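Local structure of putative cell surface protein (Streptococcus pyogenes, 4OFQ) at residues 65-70 with 125-130; 119-124 with 171-176; 73-78 with 164-169; 39-44 with 153-158. The protein probably acts as a cell-surface adhesin of the antigen I/II family, helping the bacterium attach to its targets. One frame throughout, in Å; residues are numbered along the deposited sequence. Where two conformers were deposited one is given.

Contact 1 (65-70 with 125-130). With CA (calcium ion), chain C.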
loop_
_atom_site.group_PDB
_atom_site.type_symbol
_atom_site.label_atom_id
_atom_site.label_comp_id
_atom_site.label_asym_id
_atom_site.label_seq_id
_atom_site.Cartn_x
_atom_site.Cartn_y
_atom_site.Cartn_z
ATOM N N ILE A 65 -3.847 -22.938 -18.116
ATOM C CA ILE A 65 -3.874 -21.485 -18.075
ATOM C C ILE A 65 -3.964 -21.051 -16.622
ATOM O O ILE A 65 -4.694 -21.674 -15.842
ATOM C CB ILE A 65 -5.103 -20.933 -18.836
ATOM C CG1 ILE A 65 -4.973 -21.240 -20.336
ATOM C CG2 ILE A 65 -5.264 -19.412 -18.573
ATOM C CD1 ILE A 65 -6.226 -20.981 -21.125
ATOM N N TYR A 66 -3.192 -20.028 -16.255
ATOM C CA TYR A 66 -3.321 -19.423 -14.928
ATOM C C TYR A 66 -3.633 -17.951 -15.131
ATOM O O TYR A 66 -3.041 -17.314 -15.995
ATOM C CB TYR A 66 -2.029 -19.593 -14.119
ATOM C CG TYR A 66 -2.242 -19.427 -12.620
ATOM C CD1 TYR A 66 -2.950 -20.380 -11.900
ATOM C CD2 TYR A 66 -1.748 -18.316 -11.932
ATOM C CE1 TYR A 66 -3.168 -20.241 -10.528
ATOM C CE2 TYR A 66 -1.956 -18.165 -10.550
ATOM C CZ TYR A 66 -2.665 -19.138 -9.858
ATOM O OH TYR A 66 -2.889 -19.034 -8.495
ATOM N N VAL A 67 -4.554 -17.410 -14.338
ATOM C CA VAL A 67 -5.006 -16.030 -14.523
ATOM C C VAL A 67 -4.819 -15.266 -13.229
ATOM O O VAL A 67 -5.131 -15.778 -12.157
ATOM C CB VAL A 67 -6.519 -15.967 -14.932
ATOM C CG1 VAL A 67 -7.079 -14.552 -14.801
ATOM C CG2 VAL A 67 -6.718 -16.458 -16.364
ATOM N N ASP A 68 -4.294 -14.050 -13.317
ATOM C CA ASP A 68 -4.308 -13.191 -12.159
ATOM C C ASP A 68 -5.195 -12.015 -12.483
ATOM O O ASP A 68 -4.866 -11.198 -13.338
ATOM C CB ASP A 68 -2.917 -12.704 -11.770
ATOM C CG ASP A 68 -2.943 -11.885 -10.485
ATOM O OD1 ASP A 68 -3.539 -10.789 -10.499
ATOM O OD2 ASP A 68 -2.382 -12.348 -9.474
ATOM N N ASP A 69 -6.326 -11.950 -11.792
ATOM C CA ASP A 69 -7.314 -10.904 -11.970
ATOM C C ASP A 69 -7.140 -9.879 -10.852
ATOM O O ASP A 69 -7.647 -10.050 -9.735
ATOM C CB ASP A 69 -8.723 -11.527 -11.936
ATOM C CG ASP A 69 -9.829 -10.516 -12.155
ATOM O OD1 ASP A 69 -9.559 -9.299 -12.140
ATOM O OD2 ASP A 69 -10.994 -10.945 -12.329
ATOM N N TYR A 70 -6.410 -8.815 -11.154
ATOM C CA TYR A 70 -6.205 -7.732 -10.197
ATOM C C TYR A 70 -7.299 -6.699 -10.402
ATOM O O TYR A 70 -7.827 -6.569 -11.512
ATOM C CB TYR A 70 -4.830 -7.086 -10.397
ATOM C CG TYR A 70 -4.609 -6.518 -11.796
ATOM C CD1 TYR A 70 -4.077 -7.306 -12.816
ATOM C CD2 TYR A 70 -4.926 -5.198 -12.093
ATOM C CE1 TYR A 70 -3.885 -6.795 -14.099
ATOM C CE2 TYR A 70 -4.728 -4.676 -13.369
ATOM C CZ TYR A 70 -4.202 -5.481 -14.363
ATOM O OH TYR A 70 -3.996 -4.949 -15.624
ATOM N N GLY A 125 -12.535 -7.135 -16.175
ATOM C CA GLY A 125 -11.619 -6.076 -16.595
ATOM C C GLY A 125 -10.269 -6.611 -17.042
ATOM O O GLY A 125 -10.203 -7.667 -17.684
ATOM N N GLU A 126 -9.197 -5.896 -16.703
ATOM C CA GLU A 126 -7.855 -6.318 -17.091
ATOM C C GLU A 126 -7.397 -7.513 -16.271
ATOM O O GLU A 126 -7.760 -7.655 -15.107
ATOM C CB GLU A 126 -6.845 -5.181 -16.911
ATOM C CG GLU A 126 -7.233 -3.879 -17.586
ATOM C CD GLU A 126 -6.281 -2.746 -17.277
ATOM O OE1 GLU A 126 -5.359 -2.923 -16.433
ATOM O OE2 GLU A 126 -6.466 -1.662 -17.871
ATOM N N PHE A 127 -6.586 -8.369 -16.879
ATOM C CA PHE A 127 -5.978 -9.460 -16.144
ATOM C C PHE A 127 -4.700 -9.900 -16.846
ATOM O O PHE A 127 -4.453 -9.518 -17.992
ATOM C CB PHE A 127 -6.970 -10.628 -15.986
ATOM C CG PHE A 127 -7.468 -11.199 -17.285
ATOM C CD1 PHE A 127 -8.549 -10.624 -17.941
ATOM C CD2 PHE A 127 -6.888 -12.351 -17.828
ATOM C CE1 PHE A 127 -9.032 -11.180 -19.145
ATOM C CE2 PHE A 127 -7.369 -12.914 -19.026
ATOM C CZ PHE A 127 -8.436 -12.320 -19.674
ATOM N N TYR A 128 -3.861 -10.650 -16.138
ATOM C CA TYR A 128 -2.765 -11.355 -16.781
ATOM C C TYR A 128 -3.131 -12.812 -16.893
ATOM O O TYR A 128 -3.793 -13.364 -16.009
ATOM C CB TYR A 128 -1.498 -11.289 -15.949
ATOM C CG TYR A 128 -0.726 -10.015 -16.106
ATOM C CD1 TYR A 128 -0.950 -8.942 -15.252
ATOM C CD2 TYR A 128 0.231 -9.883 -17.113
ATOM C CE1 TYR A 128 -0.222 -7.758 -15.390
ATOM C CE2 TYR A 128 0.957 -8.709 -17.257
ATOM C CZ TYR A 128 0.719 -7.660 -16.391
ATOM O OH TYR A 128 1.423 -6.492 -16.521
ATOM N N MET A 129 -2.704 -13.437 -17.983
ATOM C CA MET A 129 -2.833 -14.878 -18.097
ATOM C C MET A 129 -1.495 -15.489 -18.488
ATOM O O MET A 129 -0.711 -14.860 -19.202
ATOM C CB MET A 129 -3.982 -15.284 -19.043
ATOM C CG MET A 129 -3.836 -14.872 -20.498
ATOM S SD MET A 129 -5.367 -15.122 -21.446
ATOM C CE MET A 129 -5.744 -16.844 -21.113
ATOM N N TRP A 130 -1.216 -16.684 -17.966
ATOM C CA TRP A 130 -0.025 -17.442 -18.353
ATOM C C TRP A 130 -0.497 -18.735 -19.017
ATOM O O TRP A 130 -1.328 -19.466 -18.457
ATOM C CB TRP A 130 0.838 -17.757 -17.129
ATOM C CG TRP A 130 1.583 -16.588 -16.605
ATOM C CD1 TRP A 130 2.857 -16.227 -16.919
ATOM C CD2 TRP A 130 1.096 -15.594 -15.687
ATOM N NE1 TRP A 130 3.203 -15.082 -16.235
ATOM C CE2 TRP A 130 2.141 -14.675 -15.474
ATOM C CE3 TRP A 130 -0.115 -15.406 -15.011
ATOM C CZ2 TRP A 130 2.010 -13.565 -14.626
ATOM C CZ3 TRP A 130 -0.240 -14.296 -14.162
ATOM C CH2 TRP A 130 0.819 -13.404 -13.977
HETATM CA CA CA C . -9.283 -7.287 -13.325
HETATM O O HOH W 1 -10.485 -5.351 -12.702
#
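Trp130 turns the edge of its ring to strand 65-70. Tyr66 O and Asp68 CB lie near the indole plane, with Trp130 CZ3 3.9 Å from Asp68 CB. The Tyr70 ring carries Glu126 O over one face, toward the rim. Its CE1 meets Tyr128 CD1 obliquely at 3.8 Å. Tyr70 OH donates to Glu126 OE1 at 2.6 Å, reaching the anti side of a carboxylate turned 73° from the ring. With CG set between the backbone N and the carbonyl carbon (chi1 58°), the Tyr70 ring turns toward residues 126-128. His101 is a second partner of Tyr70 OH. Beside the Phe127 ring, Val67 CG1 approaches CD2 obliquely at 3.7 Å. Four backbone hydrogen bonds join Tyr66 to Trp130 and Asp68 to Tyr128, the pattern of an antiparallel strand pair. Calcium binds Asp69 OD1, Tyr70 O, Glu126 O, Val124 O and a water. All are oxygens, as suits calcium, and the ion ties the end of strand 64-70 to the loop leading into its sheet neighbour, strand 127-132.

Contact 2 (119-124 with 171-176). With CA (calcium ion), chain C.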
loop_
_atom_site.group_PDB
_atom_site.type_symbol
_atom_site.label_atom_id
_atom_site.label_comp_id
_atom_site.label_asym_id
_atom_site.label_seq_id
_atom_site.Cartn_x
_atom_site.Cartn_y
_atom_site.Cartn_z
ATOM N N SER A 119 -14.865 -22.344 -19.566
ATOM C CA SER A 119 -14.256 -22.855 -18.334
ATOM C C SER A 119 -15.106 -22.693 -17.071
ATOM O O SER A 119 -14.909 -23.413 -16.093
ATOM C CB SER A 119 -12.911 -22.179 -18.104
ATOM O OG SER A 119 -13.108 -20.827 -17.739
ATOM N N GLY A 120 -16.034 -21.743 -17.079
ATOM C CA GLY A 120 -16.787 -21.429 -15.876
ATOM C C GLY A 120 -16.180 -20.229 -15.170
ATOM O O GLY A 120 -16.788 -19.647 -14.273
ATOM N N ILE A 121 -14.979 -19.856 -15.606
ATOM C CA ILE A 121 -14.194 -18.766 -15.026
ATOM C C ILE A 121 -14.577 -17.409 -15.622
ATOM O O ILE A 121 -14.870 -17.305 -16.810
ATOM C CB ILE A 121 -12.669 -19.049 -15.218
ATOM C CG1 ILE A 121 -12.081 -19.744 -13.991
ATOM C CG2 ILE A 121 -11.885 -17.793 -15.553
ATOM C CD1 ILE A 121 -13.116 -20.267 -13.007
ATOM N N SER A 122 -14.566 -16.369 -14.791
ATOM C CA SER A 122 -15.043 -15.059 -15.212
ATOM C C SER A 122 -14.158 -13.915 -14.713
ATOM O O SER A 122 -14.521 -13.223 -13.756
ATOM C CB SER A 122 -16.473 -14.850 -14.703
ATOM O OG SER A 122 -17.070 -13.704 -15.286
ATOM N N PRO A 123 -12.999 -13.698 -15.365
ATOM C CA PRO A 123 -12.152 -12.570 -14.955
ATOM C C PRO A 123 -12.749 -11.232 -15.381
ATOM O O PRO A 123 -13.243 -11.101 -16.498
ATOM C CB PRO A 123 -10.846 -12.825 -15.702
ATOM C CG PRO A 123 -11.243 -13.587 -16.901
ATOM C CD PRO A 123 -12.428 -14.433 -16.506
ATOM N N VAL A 124 -12.676 -10.245 -14.495
ATOM C CA VAL A 124 -13.283 -8.940 -14.725
ATOM C C VAL A 124 -12.239 -7.913 -15.139
ATOM O O VAL A 124 -11.175 -7.828 -14.532
ATOM C CB VAL A 124 -13.995 -8.448 -13.444
ATOM C CG1 VAL A 124 -14.407 -6.990 -13.561
ATOM C CG2 VAL A 124 -15.203 -9.319 -13.149
ATOM N N TYR A 171 -7.281 -17.558 -11.033
ATOM C CA TYR A 171 -8.077 -18.628 -11.580
ATOM C C TYR A 171 -7.116 -19.593 -12.245
ATOM O O TYR A 171 -6.019 -19.217 -12.657
ATOM C CB TYR A 171 -9.025 -18.099 -12.647
ATOM C CG TYR A 171 -10.029 -17.084 -12.162
ATOM C CD1 TYR A 171 -11.114 -17.473 -11.398
ATOM C CD2 TYR A 171 -9.921 -15.743 -12.509
ATOM C CE1 TYR A 171 -12.047 -16.552 -10.975
ATOM C CE2 TYR A 171 -10.853 -14.814 -12.077
ATOM C CZ TYR A 171 -11.912 -15.229 -11.311
ATOM O OH TYR A 171 -12.854 -14.325 -10.873
ATOM N N GLN A 172 -7.552 -20.832 -12.381
ATOM C CA GLN A 172 -6.746 -21.877 -12.989
ATOM C C GLN A 172 -7.652 -22.610 -13.968
ATOM O O GLN A 172 -8.786 -22.952 -13.620
ATOM C CB GLN A 172 -6.317 -22.800 -11.864
ATOM C CG GLN A 172 -5.469 -23.965 -12.207
ATOM C CD GLN A 172 -5.012 -24.670 -10.945
ATOM O OE1 GLN A 172 -4.674 -24.017 -9.946
ATOM N NE2 GLN A 172 -5.006 -25.994 -10.972
ATOM N N ILE A 173 -7.180 -22.818 -15.200
ATOM C CA ILE A 173 -7.963 -23.554 -16.189
ATOM C C ILE A 173 -7.129 -24.716 -16.704
ATOM O O ILE A 173 -6.144 -24.511 -17.416
ATOM C CB ILE A 173 -8.416 -22.675 -17.384
ATOM C CG1 ILE A 173 -9.102 -21.391 -16.896
ATOM C CG2 ILE A 173 -9.327 -23.469 -18.328
ATOM C CD1 ILE A 173 -9.404 -20.409 -18.027
ATOM N N ASP A 174 -7.526 -25.928 -16.321
ATOM C CA ASP A 174 -6.800 -27.138 -16.659
ATOM C C ASP A 174 -7.690 -27.998 -17.545
ATOM O O ASP A 174 -8.838 -28.280 -17.195
ATOM C CB ASP A 174 -6.460 -27.934 -15.397
ATOM C CG ASP A 174 -5.826 -27.081 -14.313
ATOM O OD1 ASP A 174 -5.020 -26.189 -14.657
ATOM O OD2 ASP A 174 -6.128 -27.315 -13.119
ATOM N N PHE A 175 -7.152 -28.419 -18.680
ATOM C CA PHE A 175 -7.898 -29.218 -19.639
ATOM C C PHE A 175 -9.222 -28.544 -19.990
ATOM O O PHE A 175 -10.206 -29.239 -20.249
ATOM C CB PHE A 175 -8.222 -30.618 -19.079
ATOM C CG PHE A 175 -7.104 -31.254 -18.306
ATOM C CD1 PHE A 175 -6.054 -31.880 -18.964
ATOM C CD2 PHE A 175 -7.126 -31.265 -16.919
ATOM C CE1 PHE A 175 -5.027 -32.481 -18.245
ATOM C CE2 PHE A 175 -6.107 -31.865 -16.192
ATOM C CZ PHE A 175 -5.057 -32.477 -16.855
ATOM N N GLY A 176 -9.254 -27.213 -19.957
ATOM C CA GLY A 176 -10.481 -26.463 -20.173
ATOM C C GLY A 176 -11.396 -26.315 -18.961
ATOM O O GLY A 176 -12.424 -25.636 -19.040
HETATM CA CA CA C . -9.283 -7.287 -13.325
HETATM O O HOH W 1 -10.485 -5.351 -12.702
#
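Tyr171 points from its strand toward the loop 119-124, and Ile121 meets it first. Tyr171 CB lies 3.7 Å from Ile121 CG1. At the ring, CD1 touches the same CG1 of Ile121 at 3.6 Å. Ile121 CG2 stands over one face, 4.2 Å from the Tyr171 ring centroid and 23° off the normal, a CH-pi contact. Further out, Tyr171 CE2 meets Pro123 CA at 3.9 Å. Tyr171 OH ends 3.5 Å from Ser122 O, too long to count as a hydrogen bond. The two side chains of Ile121 and Tyr171 run past each other in opposite directions. Ile121 is off the usual staggered positions: chi1 is -94° and CD1 nearly eclipses CA (chi2 12°), which suggests some strain. Ile173 CD1 extends the apolar patch toward Ile121 CG2 and also lies 3.7 Å from the Ser119 hydroxyl, OG. Ser119 OG accepts from Ile121 N at 3.0 Å, forming an ST turn, and also bonds Ile116 O. Close by, Ser119 CA makes a CA-H...O contact of 3.4 Å with Gly176 O. Gly120, with positive phi, ends the helical path. The loop thus leaves helix 110-119, packs Ile121 and Pro123 on strand 164-174, and places Val124 O on the calcium before strand 127-132. Tyr180 of strand 177-188 meets the Tyr171 ring edge-to-face.

Contact 3 (73-78 with 164-169)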
loop_
_atom_site.group_PDB
_atom_site.type_symbol
_atom_site.label_atom_id
_atom_site.label_comp_id
_atom_site.label_asym_id
_atom_site.label_seq_id
_atom_site.Cartn_x
_atom_site.Cartn_y
_atom_site.Cartn_z
ATOM N N GLU A 73 -8.900 -0.834 -11.217
ATOM C CA GLU A 73 -9.103 0.541 -10.746
ATOM C C GLU A 73 -8.075 0.897 -9.676
ATOM O O GLU A 73 -7.762 2.068 -9.452
ATOM C CB GLU A 73 -10.507 0.701 -10.162
ATOM C CG GLU A 73 -10.825 2.109 -9.668
ATOM C CD GLU A 73 -11.941 2.143 -8.629
ATOM O OE1 GLU A 73 -12.689 1.145 -8.514
ATOM O OE2 GLU A 73 -12.062 3.169 -7.921
ATOM N N ALA A 74 -7.546 -0.126 -9.020
ATOM C CA ALA A 74 -6.695 0.054 -7.853
ATOM C C ALA A 74 -5.237 -0.241 -8.178
ATOM O O ALA A 74 -4.345 0.581 -7.946
ATOM C CB ALA A 74 -7.177 -0.857 -6.724
ATOM N N ILE A 75 -5.004 -1.428 -8.719
ATOM C CA ILE A 75 -3.664 -1.868 -9.046
ATOM C C ILE A 75 -3.281 -1.407 -10.440
ATOM O O ILE A 75 -4.064 -1.533 -11.377
ATOM C CB ILE A 75 -3.570 -3.406 -8.935
ATOM C CG1 ILE A 75 -3.393 -3.800 -7.466
ATOM C CG2 ILE A 75 -2.431 -3.943 -9.755
ATOM C CD1 ILE A 75 -3.718 -5.253 -7.160
ATOM N N ASP A 76 -2.092 -0.828 -10.567
ATOM C CA ASP A 76 -1.523 -0.543 -11.884
ATOM C C ASP A 76 -0.989 -1.838 -12.510
ATOM O O ASP A 76 0.104 -2.288 -12.181
ATOM C CB ASP A 76 -0.398 0.493 -11.759
ATOM C CG ASP A 76 0.254 0.817 -13.095
ATOM O OD1 ASP A 76 -0.267 0.371 -14.150
ATOM O OD2 ASP A 76 1.288 1.520 -13.084
ATOM N N GLY A 77 -1.758 -2.444 -13.411
ATOM C CA GLY A 77 -1.336 -3.709 -14.001
ATOM C C GLY A 77 -0.005 -3.639 -14.741
ATOM O O GLY A 77 0.743 -4.607 -14.813
ATOM N N HIS A 78 0.296 -2.473 -15.284
ATOM C CA HIS A 78 1.548 -2.262 -16.003
ATOM C C HIS A 78 2.786 -2.190 -15.115
ATOM O O HIS A 78 3.903 -2.166 -15.617
ATOM C CB HIS A 78 1.405 -1.015 -16.866
ATOM C CG HIS A 78 0.233 -1.102 -17.787
ATOM N ND1 HIS A 78 0.272 -1.821 -18.962
ATOM C CD2 HIS A 78 -1.036 -0.646 -17.663
ATOM C CE1 HIS A 78 -0.914 -1.767 -19.544
ATOM N NE2 HIS A 78 -1.724 -1.059 -18.775
ATOM N N GLY A 164 -10.368 3.122 -1.132
ATOM C CA GLY A 164 -11.183 1.996 -1.545
ATOM C C GLY A 164 -10.492 0.704 -1.169
ATOM O O GLY A 164 -9.495 0.703 -0.445
ATOM N N ASP A 165 -11.011 -0.410 -1.660
ATOM C CA ASP A 165 -10.357 -1.678 -1.396
ATOM C C ASP A 165 -9.627 -2.197 -2.619
ATOM O O ASP A 165 -9.944 -1.838 -3.744
ATOM C CB ASP A 165 -11.355 -2.692 -0.861
ATOM C CG ASP A 165 -12.051 -2.192 0.384
ATOM O OD1 ASP A 165 -11.412 -2.201 1.465
ATOM O OD2 ASP A 165 -13.218 -1.760 0.268
ATOM N N ILE A 166 -8.613 -3.014 -2.361
ATOM C CA ILE A 166 -7.781 -3.603 -3.390
ATOM C C ILE A 166 -8.075 -5.087 -3.369
ATOM O O ILE A 166 -8.068 -5.702 -2.301
ATOM C CB ILE A 166 -6.301 -3.392 -3.037
ATOM C CG1 ILE A 166 -5.999 -1.891 -2.940
ATOM C CG2 ILE A 166 -5.403 -4.065 -4.071
ATOM C CD1 ILE A 166 -4.859 -1.547 -1.979
ATOM N N THR A 167 -8.361 -5.663 -4.533
ATOM C CA THR A 167 -8.611 -7.101 -4.611
ATOM C C THR A 167 -7.687 -7.737 -5.634
ATOM O O THR A 167 -7.292 -7.103 -6.604
ATOM C CB THR A 167 -10.087 -7.434 -4.949
ATOM O OG1 THR A 167 -10.372 -7.061 -6.301
ATOM C CG2 THR A 167 -11.050 -6.704 -3.984
ATOM N N ASN A 168 -7.309 -8.980 -5.378
ATOM C CA ASN A 168 -6.548 -9.764 -6.331
ATOM C C ASN A 168 -7.081 -11.185 -6.236
ATOM O O ASN A 168 -7.256 -11.709 -5.131
ATOM C CB ASN A 168 -5.054 -9.713 -6.008
ATOM C CG ASN A 168 -4.206 -10.291 -7.119
ATOM O OD1 ASN A 168 -4.245 -9.786 -8.235
ATOM N N GLN A 169 -7.357 -11.801 -7.382
ATOM C CA GLN A 169 -7.886 -13.165 -7.387
ATOM C C GLN A 169 -7.256 -13.932 -8.551
ATOM O O GLN A 169 -7.133 -13.405 -9.649
ATOM C CB GLN A 169 -9.411 -13.139 -7.534
ATOM C CG GLN A 169 -10.082 -14.507 -7.389
ATOM C CD GLN A 169 -11.582 -14.454 -7.549
ATOM O OE1 GLN A 169 -12.138 -13.450 -7.983
ATOM N NE2 GLN A 169 -12.249 -15.551 -7.205
#
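Ile75 and Ile166 meet inside the beta sandwich. The short, weakly bonded strand 75-76 pairs with strand 149-157 in one sheet and strand 164-174 belongs to the other, so this is packing between sheets, with no hydrogen bond across it. The tight part is small. Ile75 CD1 sits 3.7 Å from Ile166 CG2, and the Ile75 CG1 behind it is 4.0 Å from the same methyl. The two side chains cross at about a right angle. In Ile166, CG2 is anti to the backbone N and CG1 lies beside that N (chi1 -60°). The two branches can serve different partners: CG2 takes Ile75, while CG1 touches Ala74 CB at 4.1 Å. Leu39 and Tyr41 of strand 38-45 and Leu157 of strand 149-157 also pack on Ile166. The other side is looser. Asp165 and Thr167 direct their CB atoms away from 73-78; their side chains touch strand 177-188, and Thr167 also Lys71. Ala74 CB comes no nearer to Asp165 than 4.2 Å, at its carbonyl O. Beyond Ile166, Asn168 belongs to an intramolecular isopeptide bond of the kind known in Gram-positive surface adhesins: its CG is joined covalently to Lys18 NZ.

Contact 4 (39-44 with 153-158)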
loop_
_atom_site.group_PDB
_atom_site.type_symbol
_atom_site.label_atom_id
_atom_site.label_comp_id
_atom_site.label_asym_id
_atom_site.label_seq_id
_atom_site.Cartn_x
_atom_site.Cartn_y
_atom_site.Cartn_z
ATOM N N LEU A 39 2.648 -4.241 -3.455
ATOM C CA LEU A 39 1.905 -5.425 -3.065
ATOM C C LEU A 39 2.564 -6.671 -3.642
ATOM O O LEU A 39 2.596 -6.856 -4.861
ATOM C CB LEU A 39 0.456 -5.336 -3.562
ATOM C CG LEU A 39 -0.220 -4.011 -3.210
ATOM C CD1 LEU A 39 -1.662 -4.013 -3.667
ATOM C CD2 LEU A 39 -0.133 -3.800 -1.708
ATOM N N THR A 40 3.046 -7.544 -2.764
ATOM C CA THR A 40 3.687 -8.774 -3.213
ATOM C C THR A 40 2.828 -9.983 -2.898
ATOM O O THR A 40 2.577 -10.289 -1.732
ATOM C CB THR A 40 5.080 -8.940 -2.598
ATOM O OG1 THR A 40 5.923 -7.883 -3.074
ATOM C CG2 THR A 40 5.698 -10.291 -3.013
ATOM N N TYR A 41 2.363 -10.639 -3.956
ATOM C CA TYR A 41 1.505 -11.799 -3.846
ATOM C C TYR A 41 2.276 -13.066 -4.145
ATOM O O TYR A 41 3.202 -13.074 -4.978
ATOM C CB TYR A 41 0.354 -11.696 -4.847
ATOM C CG TYR A 41 -0.570 -10.514 -4.666
ATOM C CD1 TYR A 41 -1.590 -10.540 -3.712
ATOM C CD2 TYR A 41 -0.462 -9.393 -5.484
ATOM C CE1 TYR A 41 -2.453 -9.461 -3.560
ATOM C CE2 TYR A 41 -1.311 -8.320 -5.347
ATOM C CZ TYR A 41 -2.314 -8.362 -4.388
ATOM O OH TYR A 41 -3.149 -7.284 -4.246
ATOM N N VAL A 42 1.881 -14.148 -3.481
ATOM C CA VAL A 42 2.393 -15.472 -3.799
ATOM C C VAL A 42 1.176 -16.305 -4.193
ATOM O O VAL A 42 0.247 -16.467 -3.402
ATOM C CB VAL A 42 3.107 -16.091 -2.579
ATOM C CG1 VAL A 42 3.692 -17.470 -2.919
ATOM C CG2 VAL A 42 4.198 -15.145 -2.052
ATOM N N ALA A 43 1.162 -16.782 -5.434
ATOM C CA ALA A 43 0.004 -17.473 -5.967
ATOM C C ALA A 43 0.383 -18.910 -6.269
ATOM O O ALA A 43 1.501 -19.175 -6.746
ATOM C CB ALA A 43 -0.499 -16.785 -7.231
ATOM N N LYS A 44 -0.536 -19.826 -5.988
ATOM C CA LYS A 44 -0.313 -21.239 -6.274
ATOM C C LYS A 44 -1.206 -21.730 -7.404
ATOM O O LYS A 44 -2.408 -21.457 -7.422
ATOM C CB LYS A 44 -0.564 -22.106 -5.031
ATOM C CG LYS A 44 -0.483 -23.616 -5.323
ATOM C CD LYS A 44 -0.650 -24.475 -4.068
ATOM C CE LYS A 44 -2.103 -24.579 -3.664
ATOM N NZ LYS A 44 -2.306 -25.498 -2.504
ATOM N N LEU A 153 4.649 -12.330 -7.465
ATOM C CA LEU A 153 4.285 -11.194 -8.307
ATOM C C LEU A 153 4.219 -9.921 -7.477
ATOM O O LEU A 153 3.638 -9.942 -6.398
ATOM C CB LEU A 153 2.878 -11.428 -8.875
ATOM C CG LEU A 153 2.632 -12.763 -9.580
ATOM C CD1 LEU A 153 1.159 -12.913 -10.016
ATOM C CD2 LEU A 153 3.574 -12.878 -10.778
ATOM N N SER A 154 4.785 -8.820 -7.967
ATOM C CA SER A 154 4.673 -7.544 -7.242
ATOM C C SER A 154 3.980 -6.479 -8.087
ATOM O O SER A 154 4.370 -6.261 -9.238
ATOM C CB SER A 154 6.059 -7.032 -6.820
ATOM O OG SER A 154 6.665 -7.938 -5.910
ATOM N N PHE A 155 2.990 -5.793 -7.505
ATOM C CA PHE A 155 2.290 -4.694 -8.179
ATOM C C PHE A 155 2.410 -3.398 -7.365
ATOM O O PHE A 155 2.498 -3.433 -6.123
ATOM C CB PHE A 155 0.785 -4.975 -8.286
ATOM C CG PHE A 155 0.407 -6.120 -9.198
ATOM C CD1 PHE A 155 0.278 -5.928 -10.576
ATOM C CD2 PHE A 155 0.088 -7.364 -8.667
ATOM C CE1 PHE A 155 -0.113 -6.969 -11.401
ATOM C CE2 PHE A 155 -0.304 -8.419 -9.495
ATOM C CZ PHE A 155 -0.414 -8.214 -10.856
ATOM N N LYS A 156 2.364 -2.266 -8.064
ATOM C CA LYS A 156 2.112 -0.963 -7.428
ATOM C C LYS A 156 0.649 -0.536 -7.650
ATOM O O LYS A 156 -0.019 -1.027 -8.564
ATOM C CB LYS A 156 3.006 0.109 -8.045
ATOM C CG LYS A 156 4.456 -0.304 -8.210
ATOM C CD LYS A 156 5.220 -0.257 -6.909
ATOM C CE LYS A 156 6.686 -0.634 -7.148
ATOM N NZ LYS A 156 7.527 -0.549 -5.906
ATOM N N LEU A 157 0.172 0.396 -6.825
ATOM C CA LEU A 157 -1.165 0.980 -6.988
ATOM C C LEU A 157 -1.157 2.131 -8.012
ATOM O O LEU A 157 -0.129 2.775 -8.226
ATOM C CB LEU A 157 -1.650 1.530 -5.644
ATOM C CG LEU A 157 -1.752 0.527 -4.490
ATOM C CD1 LEU A 157 -2.132 1.224 -3.184
ATOM C CD2 LEU A 157 -2.772 -0.545 -4.848
ATOM N N LYS A 158 -2.308 2.400 -8.629
ATOM C CA LYS A 158 -2.448 3.575 -9.486
ATOM C C LYS A 158 -2.399 4.825 -8.618
ATOM O O LYS A 158 -3.000 4.858 -7.549
ATOM C CB LYS A 158 -3.762 3.528 -10.273
ATOM C CG LYS A 158 -3.818 2.410 -11.343
ATOM C CD LYS A 158 -5.113 2.504 -12.158
ATOM C CE LYS A 158 -5.010 1.652 -13.420
ATOM N NZ LYS A 158 -6.249 1.614 -14.253
#
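Tyr41 and Phe155, diagonal neighbours on one face of an antiparallel strand pair in the beta sandwich, cross at about a right angle. Phe155 CD2 comes to the edge of the Tyr41 ring, 3.7 Å from Tyr41 CE2, and Tyr41 CD2 lies in plane at the edge of the Phe155 ring. Both rings leave the strand with CG beside the backbone N and anti to the carbonyl carbon (chi1 -61° in Tyr41, -67° in Phe155). Nearby, Leu39 of that face and Leu157, whose tip approaches it, cross nearly perpendicularly, with Leu39 CD1 and Leu157 CD2 3.8 Å apart. This apolar face looks to the other sheet, where Asp68 lies against Phe155. The backbones are held by two hydrogen-bonded pairs, Leu39 with Phe155 and Tyr41 with Leu153, each using both N-H groups. Tyr41 N reaches Leu153 O at 2.8 Å, and Leu153 N returns to Tyr41 O at 3.0 Å. Thr40 and Ser154, the non-hydrogen-bonded pair between them, point to the opposite face. There the hydroxyls meet across the strands: Thr40 OG1 is hydrogen-bonded to Ser154 OG at 2.9 Å, and Ser154 OG also bonds Asn83 ND2.

Overall arrangement
All four contacts lie in the antigen I/II C2-terminal domain, in the first half of the modelled chain. Contacts 1 and 2 have centres about 10 Å apart and share the calcium. Strands 64-70 and 164-174 are neighbours in their sheet. Contact 4 lies in the opposing sheet, and contact 3 packs the two sheets together, about 9 Å from contact 4 between centres. Along the chain come 39-44, 65-70, 73-78, 119-124, 125-130, 153-158, 164-169 and 171-176. Contact 1 is nested inside the loop closed by contact 4, while the other pairs interleave. Distant parts of the sequence are thus interlocked, consistent with a stable adhesin domain further braced by calcium and an isopeptide bond.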